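Local coordinates for protein BlEst2 (Bacillus licheniformis, PDB 6WPX) that probably hydrolyses ester bonds as a lipase or esterase of the alpha/beta-hydrolase type, and carries a C-terminal domain with autoinhibitory effects in its propeptide form, at residues V411-Y416 with E423-K428; S448-L453 with N464-R469. One frame throughout, in Å; residues are numbered along the deposited sequence.

Overall arrangement
From the N terminus the chain first builds the alpha/beta-hydrolase part, with its mixed sheet, then two antiparallel sheets, and only afterwards reaches strand 407-417. A tight turn leads into strand 420-431, and contact 1 closes this first hairpin. Helix 432-438 follows, then strand 445-456 returns beside 407-417, and contact 2 closes a second hairpin with strand 462-473. The two contacts follow one another in series, neither nested nor crossed, with centres about 11 Å apart. They belong to one antiparallel sheet, in which 407-417 and 445-456 are neighbours: R412 O lies 2.7 Å from T450 N, a probable hydrogen bond. Contact 1, at the outer side of the sheet, is partly buried; contact 2, further in, is buried.

Contact 1: residues V411-Y416 with E423-K428; sequences VRSIRY and EKKSLK
Over one face of the R412 guanidinium sits S426 OG, 4.0 Å above the plane and near its centre, while the R415 guanidinium receives E423 OE1 at its edge, in plane. Both pairs belong to a beta hairpin of antiparallel strands 407-417 and 420-431. Within the first strand, I414 CG2 lies over one face of the Y416 ring, offset toward the rim. R415 NH2 and E423 OE1 form a salt bridge at 3.4 Å, whose hydrogen bond is weak although nearly straight. Guanidinium and carboxylate planes are turned 83° apart. The arginine chain is bent at chi3 (51°); its stronger partner is E417, through NH1. Opposite charges thus suit this hydrogen-bonded pair, where R415 N also gives a bond to E423 O of 2.8 Å. On the face carrying R412 and S426, I414 and K424 run side by side: the lysine's methylenes lie on the buried isoleucine, with K424 CE 3.8 Å from I414 CG1, while the residue as a whole is exposed on this outermost strand. S413 and K425 exchange two backbone bonds, both 2.9 Å between N and O. A small serine fits beside the lysine stem, since S413 OG comes to 3.4 Å from K425 CB.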
ATOM      1  N   VAL A 411      23.013   6.705   0.835  1.00 27.42           N
ATOM      2  CA  VAL A 411      21.952   6.576  -0.155  1.00 27.27           C
ATOM      3  C   VAL A 411      22.093   5.336  -1.050  1.00 31.35           C
ATOM      4  O   VAL A 411      23.169   5.093  -1.593  1.00 32.24           O
ATOM      5  CB  VAL A 411      21.860   7.883  -0.986  1.00 32.09           C
ATOM      6  CG1 VAL A 411      20.841   7.763  -2.119  1.00 31.49           C
ATOM      7  CG2 VAL A 411      21.520   9.065  -0.087  1.00 32.22           C
ATOM      8  N   ARG A 412      21.001   4.570  -1.192  1.00 24.29           N
ATOM      9  CA  ARG A 412      20.845   3.415  -2.086  1.00 24.22           C
ATOM     10  C   ARG A 412      19.631   3.760  -2.934  1.00 27.15           C
ATOM     11  O   ARG A 412      18.641   4.253  -2.397  1.00 25.27           O
ATOM     12  CB  ARG A 412      20.600   2.114  -1.314  1.00 26.52           C
ATOM     13  CG  ARG A 412      21.880   1.497  -0.784  1.00 32.83           C
ATOM     14  CD  ARG A 412      21.621   0.445   0.287  1.00 31.26           C
ATOM     15  NE  ARG A 412      22.858   0.189   1.017  1.00 33.60           N
ATOM     16  CZ  ARG A 412      23.704  -0.792   0.732  1.00 56.30           C
ATOM     17  NH1 ARG A 412      24.847  -0.901   1.397  1.00 46.32           N
ATOM     18  NH2 ARG A 412      23.418  -1.669  -0.222  1.00 40.51           N
ATOM     19  N   SER A 413      19.737   3.615  -4.255  1.00 22.28           N
ATOM     20  CA  SER A 413      18.618   3.966  -5.111  1.00 22.18           C
ATOM     21  C   SER A 413      18.448   3.016  -6.296  1.00 27.92           C
ATOM     22  O   SER A 413      19.384   2.304  -6.678  1.00 26.62           O
ATOM     23  CB  SER A 413      18.736   5.412  -5.588  1.00 25.53           C
ATOM     24  OG  SER A 413      19.921   5.551  -6.349  1.00 30.04           O
ATOM     25  N   ILE A 414      17.218   2.967  -6.829  1.00 25.09           N
ATOM     26  CA  ILE A 414      16.869   2.215  -8.037  1.00 26.30           C
ATOM     27  C   ILE A 414      16.027   3.139  -8.900  1.00 31.21           C
ATOM     28  O   ILE A 414      15.087   3.761  -8.400  1.00 29.31           O
ATOM     29  CB  ILE A 414      16.118   0.856  -7.826  1.00 28.18           C
ATOM     30  CG1 ILE A 414      16.838  -0.078  -6.849  1.00 28.56           C
ATOM     31  CG2 ILE A 414      15.907   0.138  -9.168  1.00 27.64           C
ATOM     32  CD1 ILE A 414      15.914  -1.217  -6.225  1.00 33.83           C
ATOM     33  N   ARG A 415      16.369   3.218 -10.190  1.00 28.35           N
ATOM     34  CA  ARG A 415      15.589   3.938 -11.175  1.00 29.03           C
ATOM     35  C   ARG A 415      15.051   2.889 -12.151  1.00 31.61           C
ATOM     36  O   ARG A 415      15.811   2.089 -12.698  1.00 31.12           O
ATOM     37  CB  ARG A 415      16.402   5.030 -11.892  1.00 28.08           C
ATOM     38  CG  ARG A 415      15.522   5.880 -12.813  1.00 34.77           C
ATOM     39  CD  ARG A 415      16.312   6.892 -13.613  1.00 34.60           C
ATOM     40  NE  ARG A 415      17.448   6.295 -14.317  1.00 42.37           N
ATOM     41  CZ  ARG A 415      17.387   5.807 -15.549  1.00 56.06           C
ATOM     42  NH1 ARG A 415      16.253   5.855 -16.234  1.00 43.53           N
ATOM     43  NH2 ARG A 415      18.463   5.270 -16.110  1.00 47.85           N
ATOM     44  N   TYR A 416      13.733   2.870 -12.309  1.00 26.45           N
ATOM     45  CA  TYR A 416      12.991   1.966 -13.182  1.00 26.64           C
ATOM     46  C   TYR A 416      12.465   2.746 -14.375  1.00 33.44           C
ATOM     47  O   TYR A 416      12.183   3.936 -14.257  1.00 32.91           O
ATOM     48  CB  TYR A 416      11.768   1.365 -12.456  1.00 25.81           C
ATOM     49  CG  TYR A 416      12.069   0.593 -11.197  1.00 23.77           C
ATOM     50  CD1 TYR A 416      12.137   1.237  -9.962  1.00 24.11           C
ATOM     51  CD2 TYR A 416      12.227  -0.787 -11.224  1.00 23.67           C
ATOM     52  CE1 TYR A 416      12.375   0.526  -8.790  1.00 22.23           C
ATOM     53  CE2 TYR A 416      12.522  -1.502 -10.065  1.00 22.64           C
ATOM     54  CZ  TYR A 416      12.555  -0.845  -8.844  1.00 27.19           C
ATOM     55  OH  TYR A 416      12.808  -1.545  -7.681  1.00 23.02           O
ATOM     56  N   GLU A 423      18.611   1.367 -13.587  1.00 27.81           N
ATOM     57  CA  GLU A 423      19.853   1.786 -12.925  1.00 27.55           C
ATOM     58  C   GLU A 423      19.757   1.623 -11.419  1.00 29.64           C
ATOM     59  O   GLU A 423      18.717   1.915 -10.837  1.00 28.69           O
ATOM     60  CB  GLU A 423      20.190   3.241 -13.333  1.00 29.92           C
ATOM     61  CG  GLU A 423      21.353   3.901 -12.609  1.00 38.40           C
ATOM     62  CD  GLU A 423      21.886   5.175 -13.240  1.00 57.93           C
ATOM     63  OE1 GLU A 423      21.343   5.612 -14.280  1.00 52.47           O
ATOM     64  OE2 GLU A 423      22.872   5.724 -12.706  1.00 55.84           O
ATOM     65  N   LYS A 424      20.826   1.129 -10.790  1.00 24.46           N
ATOM     66  CA  LYS A 424      20.886   0.916  -9.352  1.00 22.96           C
ATOM     67  C   LYS A 424      22.173   1.569  -8.855  1.00 27.39           C
ATOM     68  O   LYS A 424      23.216   1.428  -9.499  1.00 26.09           O
ATOM     69  CB  LYS A 424      20.830  -0.587  -9.023  1.00 25.47           C
ATOM     70  CG  LYS A 424      20.755  -0.917  -7.539  1.00 39.59           C
ATOM     71  CD  LYS A 424      20.705  -2.415  -7.312  1.00 45.11           C
ATOM     72  CE  LYS A 424      19.486  -2.803  -6.517  1.00 53.95           C
ATOM     73  NZ  LYS A 424      19.139  -4.240  -6.687  1.00 58.18           N
ATOM     74  N   LYS A 425      22.078   2.340  -7.749  1.00 24.99           N
ATOM     75  CA  LYS A 425      23.214   3.075  -7.175  1.00 25.69           C
ATOM     76  C   LYS A 425      23.334   2.853  -5.684  1.00 27.45           C
ATOM     77  O   LYS A 425      22.325   2.670  -4.987  1.00 23.81           O
ATOM     78  CB  LYS A 425      23.038   4.587  -7.368  1.00 30.10           C
ATOM     79  CG  LYS A 425      23.191   5.149  -8.758  1.00 52.81           C
ATOM     80  CD  LYS A 425      22.881   6.642  -8.677  1.00 63.73           C
ATOM     81  CE  LYS A 425      23.004   7.368  -9.987  1.00 74.30           C
ATOM     82  NZ  LYS A 425      22.657   8.804  -9.845  1.00 83.19           N
ATOM     83  N   SER A 426      24.579   2.955  -5.191  1.00 23.84           N
ATOM     84  CA  SER A 426      24.881   2.894  -3.771  1.00 24.82           C
ATOM     85  C   SER A 426      25.929   3.980  -3.493  1.00 31.43           C
ATOM     86  O   SER A 426      26.904   4.083  -4.251  1.00 31.27           O
ATOM     87  CB  SER A 426      25.419   1.518  -3.385  1.00 28.63           C
ATOM     88  OG  SER A 426      25.567   1.461  -1.975  1.00 48.47           O
ATOM     89  N   LEU A 427      25.708   4.816  -2.460  1.00 27.07           N
ATOM     90  CA  LEU A 427      26.631   5.895  -2.103  1.00 28.37           C
ATOM     91  C   LEU A 427      27.070   5.741  -0.655  1.00 32.21           C
ATOM     92  O   LEU A 427      26.240   5.473   0.222  1.00 32.01           O
ATOM     93  CB  LEU A 427      26.031   7.300  -2.278  1.00 29.97           C
ATOM     94  CG  LEU A 427      25.339   7.780  -3.555  1.00 37.51           C
ATOM     95  CD1 LEU A 427      25.344   9.288  -3.619  1.00 39.91           C
ATOM     96  CD2 LEU A 427      26.006   7.323  -4.795  1.00 41.21           C
ATOM     97  N   LYS A 428      28.371   5.963  -0.403  1.00 28.52           N
ATOM     98  CA  LYS A 428      28.959   5.873   0.926  1.00 28.01           C
ATOM     99  C   LYS A 428      28.315   6.884   1.897  1.00 31.79           C
ATOM    100  O   LYS A 428      27.795   7.910   1.421  1.00 31.07           O
ATOM    101  CB  LYS A 428      30.496   6.016   0.883  1.00 30.13           C
ATOM    102  CG  LYS A 428      31.027   7.434   0.676  1.00 34.28           C
ATOM    103  CD  LYS A 428      32.523   7.535   1.035  1.00 34.98           C
ATOM    104  CE  LYS A 428      33.140   8.849   0.601  1.00 46.32           C
ATOM    105  NZ  LYS A 428      32.486  10.023   1.255  1.00 62.38           N
TER
HETATM  106  O   HOH W   1      25.215   8.526   0.738  1.00 24.44           O

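Contact 2: residues S448-L453 with N464-R469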
ATOM      1  N   SER A 448      13.190   4.837  -6.556  1.00 19.72           N
ATOM      2  CA  SER A 448      13.014   4.440  -5.185  1.00 18.37           C
ATOM      3  C   SER A 448      14.329   4.817  -4.518  1.00 23.14           C
ATOM      4  O   SER A 448      15.376   4.396  -4.971  1.00 23.01           O
ATOM      5  CB  SER A 448      12.712   2.961  -5.037  1.00 16.51           C
ATOM      6  OG  SER A 448      12.656   2.751  -3.639  1.00 14.31           O
ATOM      7  N   VAL A 449      14.281   5.685  -3.505  1.00 20.02           N
ATOM      8  CA  VAL A 449      15.465   6.128  -2.808  1.00 19.81           C
ATOM      9  C   VAL A 449      15.399   5.700  -1.373  1.00 21.84           C
ATOM     10  O   VAL A 449      14.425   5.971  -0.692  1.00 20.34           O
ATOM     11  CB  VAL A 449      15.732   7.650  -2.969  1.00 26.12           C
ATOM     12  CG1 VAL A 449      17.101   8.020  -2.411  1.00 25.93           C
ATOM     13  CG2 VAL A 449      15.630   8.071  -4.436  1.00 27.40           C
ATOM     14  N   THR A 450      16.436   4.991  -0.930  1.00 19.85           N
ATOM     15  CA  THR A 450      16.589   4.542   0.446  1.00 18.71           C
ATOM     16  C   THR A 450      17.687   5.369   1.085  1.00 21.50           C
ATOM     17  O   THR A 450      18.829   5.311   0.643  1.00 19.66           O
ATOM     18  CB  THR A 450      16.887   3.044   0.514  1.00 16.75           C
ATOM     19  OG1 THR A 450      15.765   2.326   0.015  1.00 15.51           O
ATOM     20  CG2 THR A 450      17.129   2.582   1.931  1.00 17.74           C
ATOM     21  N   ILE A 451      17.354   6.112   2.141  1.00 18.67           N
ATOM     22  CA  ILE A 451      18.311   6.942   2.869  1.00 19.69           C
ATOM     23  C   ILE A 451      18.468   6.355   4.254  1.00 22.19           C
ATOM     24  O   ILE A 451      17.521   6.372   5.044  1.00 19.66           O
ATOM     25  CB  ILE A 451      17.900   8.451   2.908  1.00 24.98           C
ATOM     26  CG1 ILE A 451      17.704   9.035   1.483  1.00 25.78           C
ATOM     27  CG2 ILE A 451      18.926   9.289   3.714  1.00 26.45           C
ATOM     28  CD1 ILE A 451      16.256   9.258   1.152  1.00 28.91           C
ATOM     29  N   ASP A 452      19.649   5.804   4.537  1.00 19.83           N
ATOM     30  CA  ASP A 452      19.926   5.245   5.860  1.00 19.39           C
ATOM     31  C   ASP A 452      20.599   6.284   6.732  1.00 25.65           C
ATOM     32  O   ASP A 452      21.708   6.736   6.424  1.00 24.17           O
ATOM     33  CB  ASP A 452      20.760   3.950   5.778  1.00 20.06           C
ATOM     34  CG  ASP A 452      19.825   2.750   5.715  1.00 25.43           C
ATOM     35  OD1 ASP A 452      19.262   2.375   6.781  1.00 23.09           O
ATOM     36  OD2 ASP A 452      19.600   2.226   4.595  1.00 26.93           O
ATOM     37  N   LEU A 453      19.903   6.676   7.799  1.00 23.38           N
ATOM     38  CA  LEU A 453      20.345   7.651   8.778  1.00 24.25           C
ATOM     39  C   LEU A 453      20.876   6.985  10.016  1.00 26.63           C
ATOM     40  O   LEU A 453      20.276   6.045  10.529  1.00 22.53           O
ATOM     41  CB  LEU A 453      19.186   8.576   9.187  1.00 25.79           C
ATOM     42  CG  LEU A 453      18.549   9.464   8.123  1.00 32.32           C
ATOM     43  CD1 LEU A 453      17.470  10.314   8.746  1.00 34.01           C
ATOM     44  CD2 LEU A 453      19.576  10.415   7.494  1.00 35.23           C
ATOM     45  N   ASN A 464      19.255   4.747  14.573  1.00 20.83           N
ATOM     46  CA  ASN A 464      19.277   4.331  13.154  1.00 20.07           C
ATOM     47  C   ASN A 464      17.840   4.384  12.597  1.00 24.21           C
ATOM     48  O   ASN A 464      16.956   3.917  13.266  1.00 23.71           O
ATOM     49  CB  ASN A 464      20.048   3.024  12.906  1.00 15.58           C
ATOM     50  CG  ASN A 464      19.651   1.856  13.783  1.00 28.27           C
ATOM     51  OD1 ASN A 464      20.446   0.976  14.054  1.00 22.07           O
ATOM     52  ND2 ASN A 464      18.412   1.826  14.215  1.00 14.80           N
ATOM     53  N   ARG A 465      17.667   4.974  11.422  1.00 20.25           N
ATOM     54  CA  ARG A 465      16.375   4.977  10.697  1.00 20.29           C
ATOM     55  C   ARG A 465      16.674   4.857   9.210  1.00 24.11           C
ATOM     56  O   ARG A 465      17.745   5.232   8.798  1.00 23.55           O
ATOM     57  CB  ARG A 465      15.484   6.191  10.966  1.00 18.67           C
ATOM     58  CG  ARG A 465      15.027   6.345  12.401  1.00 21.60           C
ATOM     59  CD  ARG A 465      14.077   5.299  12.910  1.00 17.25           C
ATOM     60  NE  ARG A 465      13.367   5.710  14.100  1.00 20.16           N
ATOM     61  CZ  ARG A 465      13.833   5.634  15.328  1.00 22.44           C
ATOM     62  NH1 ARG A 465      15.031   5.141  15.562  1.00 19.49           N
ATOM     63  NH2 ARG A 465      13.088   6.039  16.332  1.00 21.38           N
ATOM     64  N   THR A 466      15.699   4.381   8.472  1.00 19.00           N
ATOM     65  CA  THR A 466      15.765   4.201   7.029  1.00 18.78           C
ATOM     66  C   THR A 466      14.555   4.886   6.428  1.00 22.67           C
ATOM     67  O   THR A 466      13.419   4.527   6.743  1.00 21.38           O
ATOM     68  CB  THR A 466      15.773   2.720   6.658  1.00 17.72           C
ATOM     69  OG1 THR A 466      16.669   2.003   7.502  1.00 20.21           O
ATOM     70  CG2 THR A 466      16.148   2.511   5.210  1.00 15.34           C
ATOM     71  N   ILE A 467      14.800   5.874   5.572  1.00 19.93           N
ATOM     72  CA  ILE A 467      13.743   6.625   4.901  1.00 20.14           C
ATOM     73  C   ILE A 467      13.671   6.140   3.481  1.00 23.70           C
ATOM     74  O   ILE A 467      14.694   6.046   2.815  1.00 23.55           O
ATOM     75  CB  ILE A 467      14.008   8.159   4.976  1.00 25.19           C
ATOM     76  CG1 ILE A 467      14.098   8.606   6.468  1.00 27.46           C
ATOM     77  CG2 ILE A 467      12.931   8.976   4.181  1.00 25.32           C
ATOM     78  CD1 ILE A 467      14.494  10.025   6.693  1.00 34.95           C
ATOM     79  N   ILE A 468      12.458   5.822   3.017  1.00 20.63           N
ATOM     80  CA  ILE A 468      12.206   5.413   1.640  1.00 20.38           C
ATOM     81  C   ILE A 468      11.385   6.497   0.939  1.00 23.61           C
ATOM     82  O   ILE A 468      10.313   6.870   1.411  1.00 20.49           O
ATOM     83  CB  ILE A 468      11.529   4.019   1.555  1.00 22.67           C
ATOM     84  CG1 ILE A 468      12.513   2.930   2.025  1.00 22.50           C
ATOM     85  CG2 ILE A 468      10.991   3.743   0.112  1.00 23.39           C
ATOM     86  CD1 ILE A 468      11.899   1.639   2.225  1.00 31.36           C
ATOM     87  N   ARG A 469      11.896   6.989  -0.189  1.00 20.74           N
ATOM     88  CA  ARG A 469      11.221   7.984  -1.018  1.00 19.95           C
ATOM     89  C   ARG A 469      10.904   7.358  -2.371  1.00 21.39           C
ATOM     90  O   ARG A 469      11.733   6.647  -2.951  1.00 19.55           O
ATOM     91  CB  ARG A 469      12.092   9.226  -1.206  1.00 23.08           C
ATOM     92  CG  ARG A 469      12.381   9.981   0.092  1.00 31.68           C
ATOM     93  CD  ARG A 469      13.334  11.129  -0.152  1.00 39.02           C
ATOM     94  NE  ARG A 469      12.722  12.196  -0.946  1.00 45.37           N
ATOM     95  CZ  ARG A 469      13.385  13.235  -1.443  1.00 57.90           C
ATOM     96  NH1 ARG A 469      14.691  13.354  -1.248  1.00 36.45           N
ATOM     97  NH2 ARG A 469      12.746  14.161  -2.147  1.00 43.90           N
TER
HETATM   98  O   HOH W   2      19.981   3.506   9.217  1.00 18.47           O
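T450 lays its methyl across that of T466, CG2 to CG2 at 3.4 Å, tighter than usual for two carbons. The two threonines cross diagonally between strands 445-456 and 462-473, a beta hairpin within the C-terminal antiparallel sheet; beta-branched residues suit such extended backbones. D452 stands alongside T466 in a non-hydrogen-bonded pair: no backbone bond joins the two residues directly, and a side-chain bond does so. T466 OG1 donates to D452 OD1 over 2.7 Å, meeting it on the syn side but 35° out of the carboxylate plane. The threonine's OG1 is turned anti to its carbonyl carbon (chi1 -45°), which sets the hydroxyl facing the aspartate. R293 also forms a salt bridge with OD1, and W161 donates to OD2, so this buried carboxylate is held at both oxygens. Replacing D452 by alanine is likely to cost the T466 hydroxyl its acceptor and R293 this carboxylate. On the other face L453, I467 and I451 form an apolar patch: L453 CD1 meets I467 CD1 at 3.6 Å, and helix 389-397 packs against both residues. Nearby, I451 CD1 rests on the aliphatic stem of R469, whose head pairs with E481. Between the strands, I451 N bonds I467 O at 2.7 Å, and a water lies within hydrogen-bonding distance of D452 OD1 and of R465 O, 2.9 Å from the latter.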